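Local coordinates for lipoxygenase (Cyanothece sp., PDB 5EK8), which is a non-heme iron lipoxygenase that probably catalyses dioxygenation of polyunsaturated fatty acids, with 9R specificity, at residues 203-208 with 610-615; 235-238 with 243-246; 241-244 with 248-251; 573-578 with 623-628. All blocks are in the same frame, centred on the assembly; numbering follows the deposited sequence.

Contact 1 of 4, residues 203-208 with 610-615; sequences PIKAKH and EATNQV
Lys205 and His208 of helix 188-214 meet Thr612 and Asn613 of helix 608-623 in a polar, partly buried contact between two helices that run antiparallel. The short axes lie 9.5 Å apart, with directions 175° from each other, and Lys205 and Thr612 sit level across the gap. The central bond joins His208 ND1 to Thr612 OG1 at 2.8 Å; it is fairly straight, at 160°, and either atom could be the donor. The hydroxyl reaches the imidazole at its edge, in the ring plane, while Ile204 O lies over one face. Thr612 gets there because OG1 swings anti to its own nitrogen (chi1 180°), out toward helix 188-214; Tyr228 OH, from the loop after helix 221-227, bonds the same oxygen. On the far side of the ring, His208 NE2 is held by Asp227, so both ring nitrogens are engaged and the ring rotation is fixed. Lys205 bends at chi2 and chi3, which lays its CD 3.6 Å from Asn613 OD1, and carries NZ on to a salt bridge with Glu11 of helix 2-21; Asn613 ND2 bonds back to Ile609 O. With an alanine in place of Lys205, Glu11 would probably lose its charged mate and the Asn613 amide the methylenes packed beside it. This is antiparallel helix packing joined through a buried His-Thr hydrogen bond.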
loop_
_atom_site.group_PDB
_atom_site.type_symbol
_atom_site.label_atom_id
_atom_site.label_comp_id
_atom_site.label_asym_id
_atom_site.label_seq_id
_atom_site.Cartn_x
_atom_site.Cartn_y
_atom_site.Cartn_z
ATOM N N PRO A 203 14.824 9.354 -18.960
ATOM C CA PRO A 203 15.500 9.463 -20.263
ATOM C C PRO A 203 16.255 8.198 -20.672
ATOM O O PRO A 203 16.447 7.960 -21.869
ATOM C CB PRO A 203 16.472 10.622 -20.052
ATOM C CG PRO A 203 15.820 11.456 -19.026
ATOM C CD PRO A 203 15.167 10.492 -18.085
ATOM N N ILE A 204 16.663 7.400 -19.687
ATOM C CA ILE A 204 17.335 6.131 -19.941
ATOM C C ILE A 204 16.364 5.138 -20.574
ATOM O O ILE A 204 16.609 4.602 -21.662
ATOM C CB ILE A 204 17.914 5.525 -18.638
ATOM C CG1 ILE A 204 18.681 6.578 -17.834
ATOM C CG2 ILE A 204 18.811 4.345 -18.948
ATOM C CD1 ILE A 204 19.915 7.116 -18.532
ATOM N N LYS A 205 15.257 4.906 -19.878
ATOM C CA LYS A 205 14.211 4.007 -20.341
ATOM C C LYS A 205 13.717 4.435 -21.717
ATOM O O LYS A 205 13.448 3.604 -22.580
ATOM C CB LYS A 205 13.059 3.980 -19.334
ATOM C CG LYS A 205 12.112 2.797 -19.473
ATOM C CD LYS A 205 10.909 3.126 -20.349
ATOM C CE LYS A 205 9.978 4.134 -19.682
ATOM N NZ LYS A 205 8.879 4.565 -20.596
ATOM N N ALA A 206 13.615 5.743 -21.914
ATOM C CA ALA A 206 13.188 6.303 -23.187
ATOM C C ALA A 206 14.192 5.969 -24.280
ATOM O O ALA A 206 13.813 5.509 -25.359
ATOM C CB ALA A 206 13.005 7.806 -23.071
ATOM N N LYS A 207 15.470 6.201 -23.989
ATOM C CA LYS A 207 16.548 5.847 -24.908
ATOM C C LYS A 207 16.436 4.389 -25.344
ATOM O O LYS A 207 16.480 4.076 -26.536
ATOM C CB LYS A 207 17.910 6.089 -24.259
ATOM C CG LYS A 207 19.086 5.877 -25.201
ATOM C CD LYS A 207 20.359 5.521 -24.446
ATOM C CE LYS A 207 21.475 5.115 -25.401
ATOM N NZ LYS A 207 22.567 4.364 -24.717
ATOM N N HIS A 208 16.273 3.503 -24.367
ATOM C CA HIS A 208 16.199 2.077 -24.648
ATOM C C HIS A 208 14.983 1.729 -25.492
ATOM O O HIS A 208 15.080 0.962 -26.450
ATOM C CB HIS A 208 16.175 1.286 -23.346
ATOM C CG HIS A 208 17.422 1.432 -22.536
ATOM N ND1 HIS A 208 17.469 1.159 -21.188
ATOM C CD2 HIS A 208 18.672 1.819 -22.887
ATOM C CE1 HIS A 208 18.695 1.373 -20.741
ATOM N NE2 HIS A 208 19.443 1.777 -21.751
ATOM N N GLU A 610 11.110 -4.994 -21.966
ATOM C CA GLU A 610 10.728 -5.536 -20.667
ATOM C C GLU A 610 11.851 -5.367 -19.651
ATOM O O GLU A 610 11.603 -5.070 -18.483
ATOM C CB GLU A 610 10.356 -7.012 -20.776
ATOM C CG GLU A 610 8.974 -7.272 -21.347
ATOM C CD GLU A 610 8.563 -8.727 -21.223
ATOM O OE1 GLU A 610 7.347 -9.007 -21.274
ATOM O OE2 GLU A 610 9.459 -9.587 -21.074
ATOM N N ALA A 611 13.085 -5.565 -20.106
ATOM C CA ALA A 611 14.257 -5.464 -19.239
ATOM C C ALA A 611 14.442 -4.043 -18.713
ATOM O O ALA A 611 14.538 -3.800 -17.492
ATOM C CB ALA A 611 15.497 -5.913 -19.986
ATOM N N THR A 612 14.488 -3.103 -19.648
ATOM C CA THR A 612 14.679 -1.715 -19.282
ATOM C C THR A 612 13.530 -1.240 -18.402
ATOM O O THR A 612 13.761 -0.525 -17.432
ATOM C CB THR A 612 14.821 -0.794 -20.516
ATOM O OG1 THR A 612 14.997 0.562 -20.081
ATOM C CG2 THR A 612 13.614 -0.881 -21.431
ATOM N N ASN A 613 12.304 -1.659 -18.709
ATOM C CA ASN A 613 11.181 -1.258 -17.870
ATOM C C ASN A 613 11.269 -1.860 -16.469
ATOM O O ASN A 613 10.924 -1.202 -15.485
ATOM C CB ASN A 613 9.857 -1.630 -18.532
ATOM C CG ASN A 613 9.452 -0.637 -19.601
ATOM O OD1 ASN A 613 8.803 0.371 -19.314
ATOM N ND2 ASN A 613 9.853 -0.903 -20.838
ATOM N N GLN A 614 11.740 -3.102 -16.383
ATOM C CA GLN A 614 11.981 -3.754 -15.096
ATOM C C GLN A 614 12.901 -2.912 -14.223
ATOM O O GLN A 614 12.514 -2.456 -13.129
ATOM C CB GLN A 614 12.593 -5.144 -15.295
ATOM C CG GLN A 614 13.039 -5.824 -13.999
ATOM C CD GLN A 614 13.748 -7.150 -14.245
ATOM O OE1 GLN A 614 13.619 -7.747 -15.314
ATOM N NE2 GLN A 614 14.508 -7.615 -13.255
ATOM N N VAL A 615 14.117 -2.692 -14.721
ATOM C CA VAL A 615 15.110 -1.941 -13.958
ATOM C C VAL A 615 14.622 -0.524 -13.641
ATOM O O VAL A 615 14.782 -0.029 -12.518
ATOM C CB VAL A 615 16.449 -1.871 -14.704
ATOM C CG1 VAL A 615 17.507 -1.201 -13.831
ATOM C CG2 VAL A 615 16.890 -3.271 -15.113
#

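Contact 2 of 4, residues 235-238 with 243-246; sequences NLDR and YTRS
Asp237, near the end of helix 232-239, reaches the backbone and side chain of Thr244 in the loop that follows, and this polar pairing is the tight half of the contact. Thr244 N gives a nearly linear bond to Asp237 OD2 (2.9 Å, 167°), received on the syn lone pair, the side facing the other carboxylate oxygen. The threonine hydroxyl lies 3.0 Å from Asp237 OD2 and equally near OD1; both bonds are weak, and which oxygen takes the proton is not settled. Thr244 OG1 is reached from a second direction by Arg245 NE at 3.0 Å, a donor tilted from the guanidinium plane. Asp237 OD1 hangs over one face of that guanidinium, 3.5 Å from Arg245 NH2, so this salt bridge rests on charge alone with no N-H aimed at the oxygen. The strongest partner of Arg245 lies elsewhere, Glu599 at NH1; Glu583 makes a further salt bridge at NH2.

The apolar half is looser. Thr244 CG2 packs against Leu236 CB at 3.8 Å, since the methyl lies beside the threonine's own nitrogen, on the helix side. Farther out, Leu236 CD1 comes only to the edge of the Tyr243 ring, 4.2 Å from CD2, and both residues are partly exposed to solvent. Beyond them Ser246 N turns back to Tyr243 O. The whole is a compact helix-loop-helix connection, with an aspartate of the first helix accepting a loop N-H and a serine at the N-cap position of the second.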
loop_
_atom_site.group_PDB
_atom_site.type_symbol
_atom_site.label_atom_id
_atom_site.label_comp_id
_atom_site.label_asym_id
_atom_site.label_seq_id
_atom_site.Cartn_x
_atom_site.Cartn_y
_atom_site.Cartn_z
ATOM N N ASN A 235 26.975 -4.830 -7.161
ATOM C CA ASN A 235 28.042 -4.353 -6.281
ATOM C C ASN A 235 28.745 -5.499 -5.556
ATOM O O ASN A 235 29.984 -5.587 -5.538
ATOM C CB ASN A 235 27.490 -3.364 -5.247
ATOM C CG ASN A 235 26.927 -2.102 -5.877
ATOM O OD1 ASN A 235 27.337 -1.699 -6.964
ATOM N ND2 ASN A 235 25.985 -1.467 -5.188
ATOM N N LEU A 236 27.940 -6.371 -4.954
ATOM C CA LEU A 236 28.464 -7.526 -4.236
ATOM C C LEU A 236 29.361 -8.366 -5.134
ATOM O O LEU A 236 30.480 -8.709 -4.756
ATOM C CB LEU A 236 27.326 -8.387 -3.683
ATOM C CG LEU A 236 26.574 -7.836 -2.477
ATOM C CD1 LEU A 236 25.468 -8.800 -2.076
ATOM C CD2 LEU A 236 27.532 -7.588 -1.323
ATOM N N ASP A 237 28.868 -8.681 -6.329
ATOM C CA ASP A 237 29.639 -9.474 -7.280
ATOM C C ASP A 237 30.831 -8.697 -7.840
ATOM O O ASP A 237 31.738 -9.285 -8.426
ATOM C CB ASP A 237 28.739 -9.963 -8.419
ATOM C CG ASP A 237 27.915 -11.175 -8.025
ATOM O OD1 ASP A 237 27.383 -11.864 -8.926
ATOM O OD2 ASP A 237 27.816 -11.444 -6.808
ATOM N N ARG A 238 30.827 -7.382 -7.657
ATOM C CA ARG A 238 31.957 -6.562 -8.074
ATOM C C ARG A 238 33.061 -6.629 -7.032
ATOM O O ARG A 238 34.240 -6.479 -7.354
ATOM C CB ARG A 238 31.528 -5.115 -8.312
ATOM C CG ARG A 238 30.920 -4.881 -9.679
ATOM C CD ARG A 238 30.360 -3.476 -9.820
ATOM N NE ARG A 238 29.903 -3.225 -11.186
ATOM C CZ ARG A 238 29.440 -2.057 -11.622
ATOM N NH1 ARG A 238 29.365 -1.016 -10.799
ATOM N NH2 ARG A 238 29.047 -1.931 -12.885
ATOM N N TYR A 243 29.371 -14.118 -5.890
ATOM C CA TYR A 243 28.884 -14.349 -4.534
ATOM C C TYR A 243 27.361 -14.484 -4.506
ATOM O O TYR A 243 26.821 -15.361 -3.831
ATOM C CB TYR A 243 29.324 -13.231 -3.574
ATOM C CG TYR A 243 28.621 -13.335 -2.236
ATOM C CD1 TYR A 243 28.677 -14.513 -1.502
ATOM C CD2 TYR A 243 27.875 -12.278 -1.725
ATOM C CE1 TYR A 243 28.017 -14.642 -0.292
ATOM C CE2 TYR A 243 27.213 -12.394 -0.506
ATOM C CZ TYR A 243 27.287 -13.582 0.207
ATOM O OH TYR A 243 26.634 -13.724 1.417
ATOM N N THR A 244 26.666 -13.625 -5.244
ATOM C CA THR A 244 25.209 -13.618 -5.188
ATOM C C THR A 244 24.579 -14.824 -5.880
ATOM O O THR A 244 23.392 -15.080 -5.704
ATOM C CB THR A 244 24.611 -12.329 -5.798
ATOM O OG1 THR A 244 24.914 -12.253 -7.198
ATOM C CG2 THR A 244 25.148 -11.103 -5.078
ATOM N N ARG A 245 25.365 -15.569 -6.655
ATOM C CA ARG A 245 24.851 -16.784 -7.289
ATOM C C ARG A 245 25.069 -18.022 -6.403
ATOM O O ARG A 245 24.625 -19.120 -6.741
ATOM C CB ARG A 245 25.499 -17.009 -8.660
ATOM C CG ARG A 245 25.561 -15.784 -9.558
ATOM C CD ARG A 245 24.197 -15.218 -9.908
ATOM N NE ARG A 245 24.143 -13.780 -9.634
ATOM C CZ ARG A 245 24.192 -12.818 -10.556
ATOM N NH1 ARG A 245 24.288 -13.121 -11.840
ATOM N NH2 ARG A 245 24.137 -11.544 -10.190
ATOM N N SER A 246 25.733 -17.836 -5.263
ATOM C CA SER A 246 26.064 -18.946 -4.364
ATOM C C SER A 246 24.863 -19.447 -3.558
ATOM O O SER A 246 23.838 -18.777 -3.479
ATOM C CB SER A 246 27.179 -18.530 -3.406
ATOM O OG SER A 246 26.733 -17.513 -2.529
#

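Contact 3 of 4, residues 241-244 with 248-251; sequences PGYT and EYFV
The Tyr249 ring, on helix 247-256, carries the methyl of Thr244 over one face: Thr244 CG2 stands 4.1 Å from the centroid and 20° off the normal, a CH-pi contact. Tyr243 meets the same ring obliquely, its plane turned 58° from that of Tyr249 and the centroids 5.3 Å apart. The nearest atoms of the two rings are Tyr243 CE2 and Tyr249 CD1, at 3.7 Å. In return, Tyr249 CB sits over one face of the Tyr243 ring, displaced toward its rim. CG of Tyr249 lies opposite its own nitrogen (chi1 -168°), which sends the ring alongside Thr244, both side chains pointing the same way. Thr233 and Leu236 of helix 232-239 and Tyr586 also touch Tyr249, so the ring is buried where the two helices and a distant loop meet. Replacing it with a serine would probably strip the Thr244 methyl of its aromatic bed and open a gap where helix 247-256 packs on the loop and on helix 232-239. No hydrogen bond crosses this contact: ring and methyl packing joins the loop to the helix, and the burial of apolar surface is likely to be what holds it.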
loop_
_atom_site.group_PDB
_atom_site.type_symbol
_atom_site.label_atom_id
_atom_site.label_comp_id
_atom_site.label_asym_id
_atom_site.label_seq_id
_atom_site.Cartn_x
_atom_site.Cartn_y
_atom_site.Cartn_z
ATOM N N PRO A 241 33.388 -11.855 -6.888
ATOM C CA PRO A 241 32.800 -12.462 -8.089
ATOM C C PRO A 241 31.930 -13.683 -7.802
ATOM O O PRO A 241 32.366 -14.628 -7.145
ATOM C CB PRO A 241 34.029 -12.858 -8.906
ATOM C CG PRO A 241 35.036 -11.831 -8.551
ATOM C CD PRO A 241 34.807 -11.511 -7.092
ATOM N N GLY A 242 30.698 -13.641 -8.295
ATOM C CA GLY A 242 29.788 -14.768 -8.200
ATOM C C GLY A 242 29.222 -15.056 -6.822
ATOM O O GLY A 242 28.651 -16.127 -6.604
ATOM N N TYR A 243 29.371 -14.118 -5.890
ATOM C CA TYR A 243 28.884 -14.349 -4.534
ATOM C C TYR A 243 27.361 -14.484 -4.506
ATOM O O TYR A 243 26.821 -15.361 -3.831
ATOM C CB TYR A 243 29.324 -13.231 -3.574
ATOM C CG TYR A 243 28.621 -13.335 -2.236
ATOM C CD1 TYR A 243 28.677 -14.513 -1.502
ATOM C CD2 TYR A 243 27.875 -12.278 -1.725
ATOM C CE1 TYR A 243 28.017 -14.642 -0.292
ATOM C CE2 TYR A 243 27.213 -12.394 -0.506
ATOM C CZ TYR A 243 27.287 -13.582 0.207
ATOM O OH TYR A 243 26.634 -13.724 1.417
ATOM N N THR A 244 26.666 -13.625 -5.244
ATOM C CA THR A 244 25.209 -13.618 -5.188
ATOM C C THR A 244 24.579 -14.824 -5.880
ATOM O O THR A 244 23.392 -15.080 -5.704
ATOM C CB THR A 244 24.611 -12.329 -5.798
ATOM O OG1 THR A 244 24.914 -12.253 -7.198
ATOM C CG2 THR A 244 25.148 -11.103 -5.078
ATOM N N GLU A 248 24.713 -19.985 -0.237
ATOM C CA GLU A 248 24.597 -19.224 1.003
ATOM C C GLU A 248 23.703 -18.006 0.797
ATOM O O GLU A 248 22.815 -17.710 1.609
ATOM C CB GLU A 248 25.981 -18.786 1.498
ATOM C CG GLU A 248 26.955 -19.929 1.808
ATOM C CD GLU A 248 27.519 -20.593 0.560
ATOM O OE1 GLU A 248 27.366 -20.028 -0.543
ATOM O OE2 GLU A 248 28.109 -21.684 0.680
ATOM N N TYR A 249 23.939 -17.316 -0.311
ATOM C CA TYR A 249 23.194 -16.111 -0.635
ATOM C C TYR A 249 21.768 -16.453 -1.053
ATOM O O TYR A 249 20.832 -15.715 -0.744
ATOM C CB TYR A 249 23.899 -15.316 -1.738
ATOM C CG TYR A 249 23.327 -13.932 -1.911
ATOM C CD1 TYR A 249 23.554 -12.946 -0.957
ATOM C CD2 TYR A 249 22.544 -13.614 -3.014
ATOM C CE1 TYR A 249 23.020 -11.682 -1.097
ATOM C CE2 TYR A 249 22.007 -12.354 -3.166
ATOM C CZ TYR A 249 22.245 -11.388 -2.204
ATOM O OH TYR A 249 21.711 -10.127 -2.356
ATOM N N PHE A 250 21.617 -17.573 -1.756
ATOM C CA PHE A 250 20.304 -18.071 -2.154
ATOM C C PHE A 250 19.417 -18.257 -0.930
ATOM O O PHE A 250 18.276 -17.780 -0.890
ATOM C CB PHE A 250 20.441 -19.387 -2.921
ATOM C CG PHE A 250 19.130 -19.991 -3.339
ATOM C CD1 PHE A 250 18.595 -21.068 -2.649
ATOM C CD2 PHE A 250 18.436 -19.489 -4.430
ATOM C CE1 PHE A 250 17.394 -21.633 -3.039
ATOM C CE2 PHE A 250 17.231 -20.051 -4.823
ATOM C CZ PHE A 250 16.710 -21.123 -4.127
ATOM N N VAL A 251 19.964 -18.938 0.072
ATOM C CA VAL A 251 19.258 -19.176 1.325
ATOM C C VAL A 251 18.972 -17.869 2.055
ATOM O O VAL A 251 17.841 -17.626 2.499
ATOM C CB VAL A 251 20.063 -20.111 2.248
ATOM C CG1 VAL A 251 19.478 -20.114 3.652
ATOM C CG2 VAL A 251 20.099 -21.510 1.668
#

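Contact 4 of 4, residues 573-578 with 623-628; sequences VNDSQS and GIKYGL
Lys625 reaches Asp575 by an almost fully extended chain: its CG lies anti to N (chi1 -158°) and the torsions beyond are all near trans. Asp575 turns its carboxylate out from the end of helix 549-574 with CG set beside its nitrogen (chi1 -63°). They meet at the tip of the lysine, where Asp575 OD2 lies 3.3 Å from Lys625 NZ, a salt bridge whose hydrogen bond is weak. The side chains approach at a slant, and both residues are partly exposed.

The other oxygen, OD1, has its own partners. Asn574 ND2 donates to Asp575 OD1 at 3.0 Å and 160°, with the acceptor in its amide plane and the oxygen met nearly head-on along its C-O bond. Arg663 NE makes a salt bridge to that same oxygen, while Arg663 NH2 holds Ile624 O, so one guanidinium serves both segments. Asn574 opens a type I turn to Gln577, closed by Gln577 N on Asn574 O at 3.2 Å.

Asn574 belongs to the iron site, together with His359, His364, His570 and Ile668, and the Asp575 side chain lies about 7 Å from the metal. Asp575 is thus a second-shell residue: by gripping ND2 it is likely to fix the rotation of the Asn574 amide, and Lys625 and Arg663 probably offset its negative charge.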
loop_
_atom_site.group_PDB
_atom_site.type_symbol
_atom_site.label_atom_id
_atom_site.label_comp_id
_atom_site.label_asym_id
_atom_site.label_seq_id
_atom_site.Cartn_x
_atom_site.Cartn_y
_atom_site.Cartn_z
ATOM N N VAL A 573 9.418 -4.835 1.920
ATOM C CA VAL A 573 9.122 -5.413 0.616
ATOM C C VAL A 573 9.466 -4.440 -0.514
ATOM O O VAL A 573 10.045 -4.826 -1.532
ATOM C CB VAL A 573 7.646 -5.831 0.509
ATOM C CG1 VAL A 573 7.366 -6.426 -0.857
ATOM C CG2 VAL A 573 7.312 -6.833 1.595
ATOM N N ASN A 574 9.131 -3.170 -0.316
ATOM C CA ASN A 574 9.320 -2.153 -1.345
ATOM C C ASN A 574 10.781 -1.766 -1.550
ATOM O O ASN A 574 11.262 -1.716 -2.680
ATOM C CB ASN A 574 8.500 -0.908 -1.005
ATOM C CG ASN A 574 8.576 0.147 -2.078
ATOM O OD1 ASN A 574 7.850 0.086 -3.072
ATOM N ND2 ASN A 574 9.453 1.132 -1.886
ATOM N N ASP A 575 11.491 -1.504 -0.458
ATOM C CA ASP A 575 12.869 -1.036 -0.553
ATOM C C ASP A 575 13.842 -2.172 -0.856
ATOM O O ASP A 575 15.046 -1.945 -0.981
ATOM C CB ASP A 575 13.286 -0.322 0.736
ATOM C CG ASP A 575 12.461 0.935 1.011
ATOM O OD1 ASP A 575 11.668 1.346 0.133
ATOM O OD2 ASP A 575 12.616 1.514 2.111
ATOM N N SER A 576 13.321 -3.388 -0.983
ATOM C CA SER A 576 14.153 -4.535 -1.328
ATOM C C SER A 576 14.025 -4.876 -2.804
ATOM O O SER A 576 14.619 -5.845 -3.284
ATOM C CB SER A 576 13.781 -5.755 -0.486
ATOM O OG SER A 576 13.996 -5.517 0.894
ATOM N N GLN A 577 13.245 -4.075 -3.522
ATOM C CA GLN A 577 12.978 -4.344 -4.930
ATOM C C GLN A 577 14.245 -4.237 -5.785
ATOM O O GLN A 577 14.478 -5.065 -6.663
ATOM C CB GLN A 577 11.892 -3.399 -5.457
ATOM C CG GLN A 577 10.480 -3.795 -5.056
ATOM C CD GLN A 577 9.436 -2.787 -5.502
ATOM O OE1 GLN A 577 9.485 -1.617 -5.118
ATOM N NE2 GLN A 577 8.485 -3.236 -6.311
ATOM N N SER A 578 15.071 -3.231 -5.523
ATOM C CA SER A 578 16.330 -3.107 -6.252
ATOM C C SER A 578 17.290 -4.228 -5.899
ATOM O O SER A 578 17.949 -4.788 -6.775
ATOM C CB SER A 578 16.993 -1.761 -5.973
ATOM O OG SER A 578 16.873 -0.915 -7.097
ATOM N N GLY A 623 13.710 4.351 -5.285
ATOM C CA GLY A 623 14.462 5.596 -5.306
ATOM C C GLY A 623 13.726 6.776 -4.692
ATOM O O GLY A 623 14.347 7.741 -4.244
ATOM N N ILE A 624 12.399 6.703 -4.684
ATOM C CA ILE A 624 11.569 7.724 -4.049
ATOM C C ILE A 624 11.342 7.363 -2.584
ATOM O O ILE A 624 10.652 6.386 -2.280
ATOM C CB ILE A 624 10.209 7.876 -4.762
ATOM C CG1 ILE A 624 10.412 8.202 -6.242
ATOM C CG2 ILE A 624 9.375 8.953 -4.097
ATOM C CD1 ILE A 624 9.170 8.022 -7.079
ATOM N N LYS A 625 11.915 8.147 -1.677
ATOM C CA LYS A 625 11.904 7.783 -0.266
ATOM C C LYS A 625 11.523 8.943 0.650
ATOM O O LYS A 625 12.349 9.433 1.415
ATOM C CB LYS A 625 13.274 7.227 0.135
ATOM C CG LYS A 625 13.252 6.338 1.368
ATOM C CD LYS A 625 14.463 5.425 1.403
ATOM C CE LYS A 625 14.295 4.331 2.446
ATOM N NZ LYS A 625 15.341 3.280 2.304
ATOM N N TYR A 626 10.267 9.369 0.575
ATOM C CA TYR A 626 9.752 10.420 1.446
ATOM C C TYR A 626 8.740 9.844 2.440
ATOM O O TYR A 626 7.823 9.111 2.059
ATOM C CB TYR A 626 9.116 11.534 0.609
ATOM C CG TYR A 626 8.603 12.722 1.396
ATOM C CD1 TYR A 626 9.339 13.894 1.478
ATOM C CD2 TYR A 626 7.369 12.680 2.041
ATOM C CE1 TYR A 626 8.875 14.986 2.187
ATOM C CE2 TYR A 626 6.898 13.768 2.757
ATOM C CZ TYR A 626 7.660 14.918 2.823
ATOM O OH TYR A 626 7.203 16.007 3.526
ATOM N N GLY A 627 8.905 10.189 3.713
ATOM C CA GLY A 627 8.016 9.706 4.755
ATOM C C GLY A 627 8.637 8.597 5.584
ATOM O O GLY A 627 8.364 7.413 5.368
ATOM N N LEU A 628 9.484 8.990 6.532
ATOM C CA LEU A 628 10.155 8.052 7.426
ATOM C C LEU A 628 9.821 8.379 8.877
ATOM O O LEU A 628 9.688 9.547 9.246
ATOM C CB LEU A 628 11.670 8.085 7.213
ATOM C CG LEU A 628 12.156 7.870 5.778
ATOM C CD1 LEU A 628 13.151 8.951 5.381
ATOM C CD2 LEU A 628 12.764 6.488 5.609
#

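Starting from the N-terminal side, helix 188-214 opens contact 1, which closes only some 400 residues later on helix 608-623. Contacts 2 and 3 are nested inside that large loop. Contact 2 closes the short turn after helix 232-239; contact 3 begins in that turn and closes on helix 247-256. They share Tyr243 and Thr244 and fasten both helices into one peripheral unit, their centres about 6 Å apart. Contact 4 opens at the end of helix 549-574, before contact 1 has closed, and ends in the loop past helix 608-623, so contacts 1 and 4 cross. Through that crossing, helix 608-623 links the outer helix 188-214 with the iron-site region.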